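Lipid II:glycine glycyltransferase (Staphylococcus aureus, PDB 6SNR) probably catalyses transfer of the first glycine of the pentaglycine cross-bridge from glycyl-tRNA to the lysine side chain of membrane-bound lipid II, a step in peptidoglycan synthesis. Local coordinates at residues Y80-L86 and D118-L123; L126-K131 and I385-I391. All coordinates share one frame; numbering follows the deposited sequence.

Interactions 1 and 2 lie on the same side of the chain's centre, about 12 Å apart between their centres. Interaction 1 joins the start of helix 83-99 to helix 117-125; interaction 2 pairs strand 129-130, which directly follows helix 117-125, with strand 388-391. These are the edge strand and its neighbour in the mixed sheet that also holds 68-78 and 102-107, and both helices pack on that sheet. The contacts touch where Leu86 CG lies 3.7 Å from Leu126 CD1 and Ala119 CB lies 3.7 Å from Ile385 CD1. Segment 385-391, returning 254 residues after 126-131, thus brings the late chain into a region whose other three segments lie within residues 80-131.

Interaction 1 (Y80-L86 and D118-L123); sequences YSNKEAL and DALQNL
Tyr80 and Leu86 close against Ala119, Asn122 and Leu123 where a beta-alpha-beta unit turns from strand 68-78 into helix 83-99 and meets helix 117-125. The inner side is tight. Tyr80 CB sits 3.5 Å from Ala119 CB, and a small methyl suits this close approach of helix to loop. Farther in, Leu123 CD2 meets the edge of the tyrosine ring at CE2, while Leu86 puts CD1 against the same methyl and CD2 against Asn122 CB. The ring's hydroxyl is bound to Phe76 O. Buried Asn122 gives this apolar layer its polar fastening: ND2 donates to Tyr80 O at 2.8 Å, with the oxygen almost in the amide plane, so the bond also fixes the turn of the amide. Asn82 caps helix 83-99 by accepting from Ala85 N, as its short amide can.

Outward the contact loosens toward solvent. Lys83 passes across the Asn122 amide at about a right angle, and its last torsion (chi4 67°) bends NZ to a water shared with Ser81 O and Asn122 ND2. At the rim, Ser81 OG donates a short 2.5 Å bond to Asp118 OD2, on the lone pair facing away from OD1.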
loop_
_atom_site.group_PDB
_atom_site.type_symbol
_atom_site.label_atom_id
_atom_site.label_comp_id
_atom_site.label_asym_id
_atom_site.label_seq_id
_atom_site.Cartn_x
_atom_site.Cartn_y
_atom_site.Cartn_z
ATOM N N TYR A 80 -14.579 20.384 -1.638
ATOM C CA TYR A 80 -16.012 20.178 -1.949
ATOM C C TYR A 80 -16.883 21.242 -1.266
ATOM O O TYR A 80 -18.064 21.352 -1.604
ATOM C CB TYR A 80 -16.478 18.734 -1.652
ATOM C CG TYR A 80 -16.014 17.793 -2.739
ATOM C CD1 TYR A 80 -14.698 17.312 -2.765
ATOM C CD2 TYR A 80 -16.845 17.451 -3.811
ATOM C CE1 TYR A 80 -14.241 16.511 -3.819
ATOM C CE2 TYR A 80 -16.408 16.670 -4.854
ATOM C CZ TYR A 80 -15.102 16.188 -4.860
ATOM O OH TYR A 80 -14.704 15.452 -5.930
ATOM N N SER A 81 -16.285 22.021 -0.367
ATOM C CA SER A 81 -16.931 23.240 0.128
ATOM C C SER A 81 -16.747 24.488 -0.749
ATOM O O SER A 81 -17.361 25.526 -0.469
ATOM C CB SER A 81 -16.445 23.551 1.535
ATOM O OG SER A 81 -16.587 22.410 2.366
ATOM N N ASN A 82 -15.929 24.402 -1.799
ATOM C CA ASN A 82 -15.745 25.506 -2.739
ATOM C C ASN A 82 -16.749 25.324 -3.871
ATOM O O ASN A 82 -16.471 24.656 -4.880
ATOM C CB ASN A 82 -14.303 25.497 -3.242
ATOM C CG ASN A 82 -13.966 26.679 -4.119
ATOM O OD1 ASN A 82 -14.847 27.279 -4.734
ATOM N ND2 ASN A 82 -12.659 26.978 -4.229
ATOM N N LYS A 83 -17.945 25.890 -3.706
ATOM C CA LYS A 83 -19.006 25.721 -4.675
ATOM C C LYS A 83 -18.646 26.206 -6.089
ATOM O O LYS A 83 -19.041 25.573 -7.076
ATOM C CB LYS A 83 -20.283 26.458 -4.222
ATOM C CG LYS A 83 -20.943 25.881 -2.982
ATOM C CD LYS A 83 -22.293 26.550 -2.757
ATOM C CE LYS A 83 -23.025 25.975 -1.563
ATOM N NZ LYS A 83 -22.354 26.283 -0.273
ATOM N N GLU A 84 -17.931 27.332 -6.177
ATOM C CA GLU A 84 -17.608 27.904 -7.478
ATOM C C GLU A 84 -16.652 26.996 -8.242
ATOM O O GLU A 84 -16.830 26.787 -9.416
ATOM C CB GLU A 84 -17.048 29.321 -7.362
ATOM C CG GLU A 84 -18.093 30.351 -6.942
ATOM C CD GLU A 84 -18.936 30.883 -8.095
ATOM O OE1 GLU A 84 -19.071 30.200 -9.146
ATOM O OE2 GLU A 84 -19.476 32.004 -7.942
ATOM N N ALA A 85 -15.658 26.459 -7.555
ATOM C CA ALA A 85 -14.693 25.578 -8.212
ATOM C C ALA A 85 -15.359 24.259 -8.570
ATOM O O ALA A 85 -15.124 23.691 -9.649
ATOM C CB ALA A 85 -13.499 25.333 -7.293
ATOM N N LEU A 86 -16.131 23.702 -7.647
ATOM C CA LEU A 86 -16.853 22.458 -7.952
ATOM C C LEU A 86 -17.760 22.601 -9.170
ATOM O O LEU A 86 -17.719 21.763 -10.084
ATOM C CB LEU A 86 -17.661 21.985 -6.742
ATOM C CG LEU A 86 -18.435 20.679 -6.842
ATOM C CD1 LEU A 86 -17.532 19.469 -7.102
ATOM C CD2 LEU A 86 -19.217 20.510 -5.543
ATOM N N ASP A 118 -20.778 18.881 3.436
ATOM C CA ASP A 118 -20.745 19.799 2.295
ATOM C C ASP A 118 -20.713 19.059 0.969
ATOM O O ASP A 118 -21.453 19.413 0.038
ATOM C CB ASP A 118 -19.540 20.752 2.371
ATOM C CG ASP A 118 -19.751 21.891 3.359
ATOM O OD1 ASP A 118 -20.849 21.991 3.953
ATOM O OD2 ASP A 118 -18.817 22.693 3.554
ATOM N N ALA A 119 -19.827 18.059 0.847
ATOM C CA ALA A 119 -19.743 17.306 -0.412
ATOM C C ALA A 119 -21.064 16.665 -0.803
ATOM O O ALA A 119 -21.535 16.806 -1.930
ATOM C CB ALA A 119 -18.614 16.248 -0.381
ATOM N N LEU A 120 -21.680 15.962 0.141
ATOM C CA LEU A 120 -22.940 15.314 -0.131
ATOM C C LEU A 120 -23.970 16.336 -0.565
ATOM O O LEU A 120 -24.679 16.102 -1.537
ATOM C CB LEU A 120 -23.434 14.567 1.125
ATOM C CG LEU A 120 -22.602 13.321 1.449
ATOM C CD1 LEU A 120 -22.780 12.876 2.913
ATOM C CD2 LEU A 120 -22.971 12.197 0.531
ATOM N N GLN A 121 -24.042 17.456 0.158
ATOM C CA GLN A 121 -25.084 18.479 -0.088
ATOM C C GLN A 121 -24.888 19.116 -1.451
ATOM O O GLN A 121 -25.839 19.224 -2.276
ATOM C CB GLN A 121 -25.062 19.545 1.017
ATOM C CG GLN A 121 -25.617 19.010 2.337
ATOM C CD GLN A 121 -25.857 20.077 3.405
ATOM O OE1 GLN A 121 -25.635 21.266 3.187
ATOM N NE2 GLN A 121 -26.345 19.642 4.567
ATOM N N ASN A 122 -23.638 19.471 -1.726
ATOM C CA ASN A 122 -23.296 20.257 -2.902
ATOM C C ASN A 122 -23.353 19.406 -4.155
ATOM O O ASN A 122 -23.769 19.882 -5.226
ATOM C CB ASN A 122 -21.894 20.919 -2.748
ATOM C CG ASN A 122 -21.860 22.062 -1.706
ATOM O OD1 ASN A 122 -22.906 22.590 -1.269
ATOM N ND2 ASN A 122 -20.657 22.421 -1.277
ATOM N N LEU A 123 -22.964 18.137 -4.039
ATOM C CA LEU A 123 -23.113 17.212 -5.163
ATOM C C LEU A 123 -24.592 16.929 -5.479
ATOM O O LEU A 123 -24.995 16.891 -6.638
ATOM C CB LEU A 123 -22.330 15.899 -4.930
ATOM C CG LEU A 123 -20.797 16.047 -4.936
ATOM C CD1 LEU A 123 -20.163 14.785 -4.407
ATOM C CD2 LEU A 123 -20.296 16.346 -6.351
HETATM O O HOH W 1 -20.165 24.634 0.460
#

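Interaction 2 (L126-K131 and I385-I391); sequences LGFKHK and IGEFDYI
Asp389 OD2 is gripped by a water at 2.7 Å, by Tyr397 OH and, across the contact, by Lys131 NZ in a long salt bridge of 3.7 Å. The same water donates to Lys129 O. Lys131 runs beside Glu387, pointing the same way, and its ammonium also pairs with Glu401; Lys106 binds Asp389 OD1 and Glu387 OE2. Alternating charges would probably steady the carboxylates in their ionised form.

Lys129 and Asp389 make the antiparallel hydrogen-bonded pair, with Lys129 N 2.8 Å from Asp389 O and Asp389 N donating back to Lys129 O, which thus accepts from both N-H and water. Lys131 N donates to Glu387 O beyond the non-hydrogen-bonded pair of His130 and Phe388. With CG anti to the backbone N (chi1 -172°), His130 reaches along the line of strand 388-391, back toward Ile385, and NE2 donates to Ile385 O at 2.7 Å; its CD2 lies over one face of the Phe388 ring, offset toward the rim, 3.5 Å from Phe388 CE2.

Gly127 takes the positive phi of a Schellman motif, and having no side chain it leaves room for the Tyr390 ring. That ring points an edge at the Phe128 face (planes at 69°), over which Tyr390 CB makes a CH-pi contact, 3.9 Å from the ring centroid. Leu126 O meets the tyrosine edge in plane at CE2.

Strand 388-391 lies between 102-107 and the edge strand 129-130. Phe128 and Phe388 touch Ile107 and pack against Leu123 of helix 117-125, while Leu126 and Tyr390 reach Leu90 of helix 83-99.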
loop_
_atom_site.group_PDB
_atom_site.type_symbol
_atom_site.label_atom_id
_atom_site.label_comp_id
_atom_site.label_asym_id
_atom_site.label_seq_id
_atom_site.Cartn_x
_atom_site.Cartn_y
_atom_site.Cartn_z
ATOM N N LEU A 126 -26.098 19.822 -7.356
ATOM C CA LEU A 126 -25.684 19.853 -8.752
ATOM C C LEU A 126 -26.276 18.735 -9.633
ATOM O O LEU A 126 -26.002 18.688 -10.820
ATOM C CB LEU A 126 -24.141 19.798 -8.827
ATOM C CG LEU A 126 -23.378 21.042 -8.356
ATOM C CD1 LEU A 126 -21.900 20.735 -8.201
ATOM C CD2 LEU A 126 -23.571 22.189 -9.330
ATOM N N GLY A 127 -27.023 17.792 -9.064
ATOM C CA GLY A 127 -27.668 16.773 -9.846
ATOM C C GLY A 127 -27.048 15.380 -9.851
ATOM O O GLY A 127 -27.533 14.483 -10.549
ATOM N N PHE A 128 -25.995 15.185 -9.055
ATOM C CA PHE A 128 -25.380 13.874 -8.938
ATOM C C PHE A 128 -26.267 12.944 -8.112
ATOM O O PHE A 128 -26.890 13.380 -7.141
ATOM C CB PHE A 128 -24.053 13.919 -8.182
ATOM C CG PHE A 128 -22.867 14.380 -9.011
ATOM C CD1 PHE A 128 -22.093 13.464 -9.675
ATOM C CD2 PHE A 128 -22.498 15.722 -9.060
ATOM C CE1 PHE A 128 -20.976 13.879 -10.429
ATOM C CE2 PHE A 128 -21.403 16.135 -9.817
ATOM C CZ PHE A 128 -20.652 15.219 -10.499
ATOM N N LYS A 129 -26.322 11.709 -8.536
ATOM C CA LYS A 129 -27.018 10.635 -7.805
ATOM C C LYS A 129 -26.000 9.758 -7.077
ATOM O O LYS A 129 -24.961 9.377 -7.613
ATOM C CB LYS A 129 -27.857 9.805 -8.754
ATOM C CG LYS A 129 -28.739 10.646 -9.690
ATOM C CD LYS A 129 -29.647 11.633 -8.967
ATOM C CE LYS A 129 -30.349 12.553 -9.950
ATOM N NZ LYS A 129 -31.101 13.620 -9.237
ATOM N N HIS A 130 -26.326 9.422 -5.836
ATOM C CA HIS A 130 -25.449 8.622 -4.981
ATOM C C HIS A 130 -25.731 7.142 -5.066
ATOM O O HIS A 130 -26.917 6.736 -5.100
ATOM C CB HIS A 130 -25.667 9.085 -3.551
ATOM C CG HIS A 130 -24.715 8.516 -2.545
ATOM N ND1 HIS A 130 -25.138 8.034 -1.317
ATOM C CD2 HIS A 130 -23.355 8.408 -2.534
ATOM C CE1 HIS A 130 -24.088 7.671 -0.596
ATOM N NE2 HIS A 130 -22.992 7.878 -1.318
ATOM N N LYS A 131 -24.669 6.311 -5.058
ATOM C CA LYS A 131 -24.804 4.849 -5.160
ATOM C C LYS A 131 -25.201 4.270 -3.791
ATOM O O LYS A 131 -25.562 3.083 -3.728
ATOM C CB LYS A 131 -23.494 4.151 -5.595
ATOM C CG LYS A 131 -23.144 4.281 -7.048
ATOM C CD LYS A 131 -24.102 3.525 -7.924
ATOM C CE LYS A 131 -23.548 3.431 -9.335
ATOM N NZ LYS A 131 -24.511 2.864 -10.269
ATOM N N ILE A 385 -17.354 8.903 1.319
ATOM C CA ILE A 385 -18.735 9.261 0.964
ATOM C C ILE A 385 -19.293 8.384 -0.147
ATOM O O ILE A 385 -20.519 8.211 -0.245
ATOM C CB ILE A 385 -18.834 10.767 0.617
ATOM C CG1 ILE A 385 -17.864 11.200 -0.484
ATOM C CG2 ILE A 385 -18.605 11.581 1.869
ATOM C CD1 ILE A 385 -18.174 12.597 -1.042
ATOM N N GLY A 386 -18.428 7.817 -1.006
ATOM C CA GLY A 386 -18.850 6.892 -2.018
ATOM C C GLY A 386 -18.832 7.410 -3.448
ATOM O O GLY A 386 -18.036 8.256 -3.780
ATOM N N GLU A 387 -19.684 6.813 -4.267
ATOM C CA GLU A 387 -19.701 6.958 -5.710
ATOM C C GLU A 387 -20.926 7.749 -6.127
ATOM O O GLU A 387 -22.026 7.511 -5.608
ATOM C CB GLU A 387 -19.674 5.580 -6.368
ATOM C CG GLU A 387 -19.488 5.604 -7.874
ATOM C CD GLU A 387 -19.310 4.214 -8.399
ATOM O OE1 GLU A 387 -18.241 3.592 -8.171
ATOM O OE2 GLU A 387 -20.210 3.717 -9.078
ATOM N N PHE A 388 -20.749 8.696 -7.060
ATOM C CA PHE A 388 -21.821 9.571 -7.512
ATOM C C PHE A 388 -21.784 9.654 -9.038
ATOM O O PHE A 388 -20.711 9.708 -9.643
ATOM C CB PHE A 388 -21.599 11.004 -6.995
ATOM C CG PHE A 388 -21.525 11.126 -5.488
ATOM C CD1 PHE A 388 -20.376 10.798 -4.809
ATOM C CD2 PHE A 388 -22.620 11.590 -4.755
ATOM C CE1 PHE A 388 -20.326 10.865 -3.445
ATOM C CE2 PHE A 388 -22.547 11.701 -3.373
ATOM C CZ PHE A 388 -21.401 11.325 -2.722
ATOM N N ASP A 389 -22.967 9.726 -9.663
ATOM C CA ASP A 389 -23.067 9.788 -11.113
ATOM C C ASP A 389 -23.868 11.019 -11.514
ATOM O O ASP A 389 -24.934 11.270 -10.957
ATOM C CB ASP A 389 -23.737 8.553 -11.684
ATOM C CG ASP A 389 -22.956 7.298 -11.438
ATOM O OD1 ASP A 389 -21.822 7.252 -11.938
ATOM O OD2 ASP A 389 -23.495 6.346 -10.825
ATOM N N TYR A 390 -23.334 11.793 -12.457
ATOM C CA TYR A 390 -24.081 12.874 -13.119
ATOM C C TYR A 390 -24.523 12.257 -14.430
ATOM O O TYR A 390 -23.723 11.958 -15.320
ATOM C CB TYR A 390 -23.244 14.129 -13.312
ATOM C CG TYR A 390 -24.051 15.259 -13.898
ATOM C CD1 TYR A 390 -24.222 15.349 -15.264
ATOM C CD2 TYR A 390 -24.639 16.227 -13.087
ATOM C CE1 TYR A 390 -24.979 16.372 -15.811
ATOM C CE2 TYR A 390 -25.382 17.270 -13.642
ATOM C CZ TYR A 390 -25.551 17.312 -15.007
ATOM O OH TYR A 390 -26.283 18.339 -15.599
ATOM N N ILE A 391 -25.837 11.965 -14.554
ATOM C CA ILE A 391 -26.296 11.106 -15.609
ATOM C C ILE A 391 -26.594 11.951 -16.864
ATOM O O ILE A 391 -27.341 12.940 -16.775
ATOM C CB ILE A 391 -27.564 10.285 -15.192
ATOM C CG1 ILE A 391 -27.204 9.362 -14.027
ATOM C CG2 ILE A 391 -28.117 9.499 -16.374
ATOM C CD1 ILE A 391 -28.410 8.804 -13.284
HETATM O O HOH W 2 -27.772 12.964 -12.772
HETATM O O HOH W 3 -25.012 6.655 -8.568
#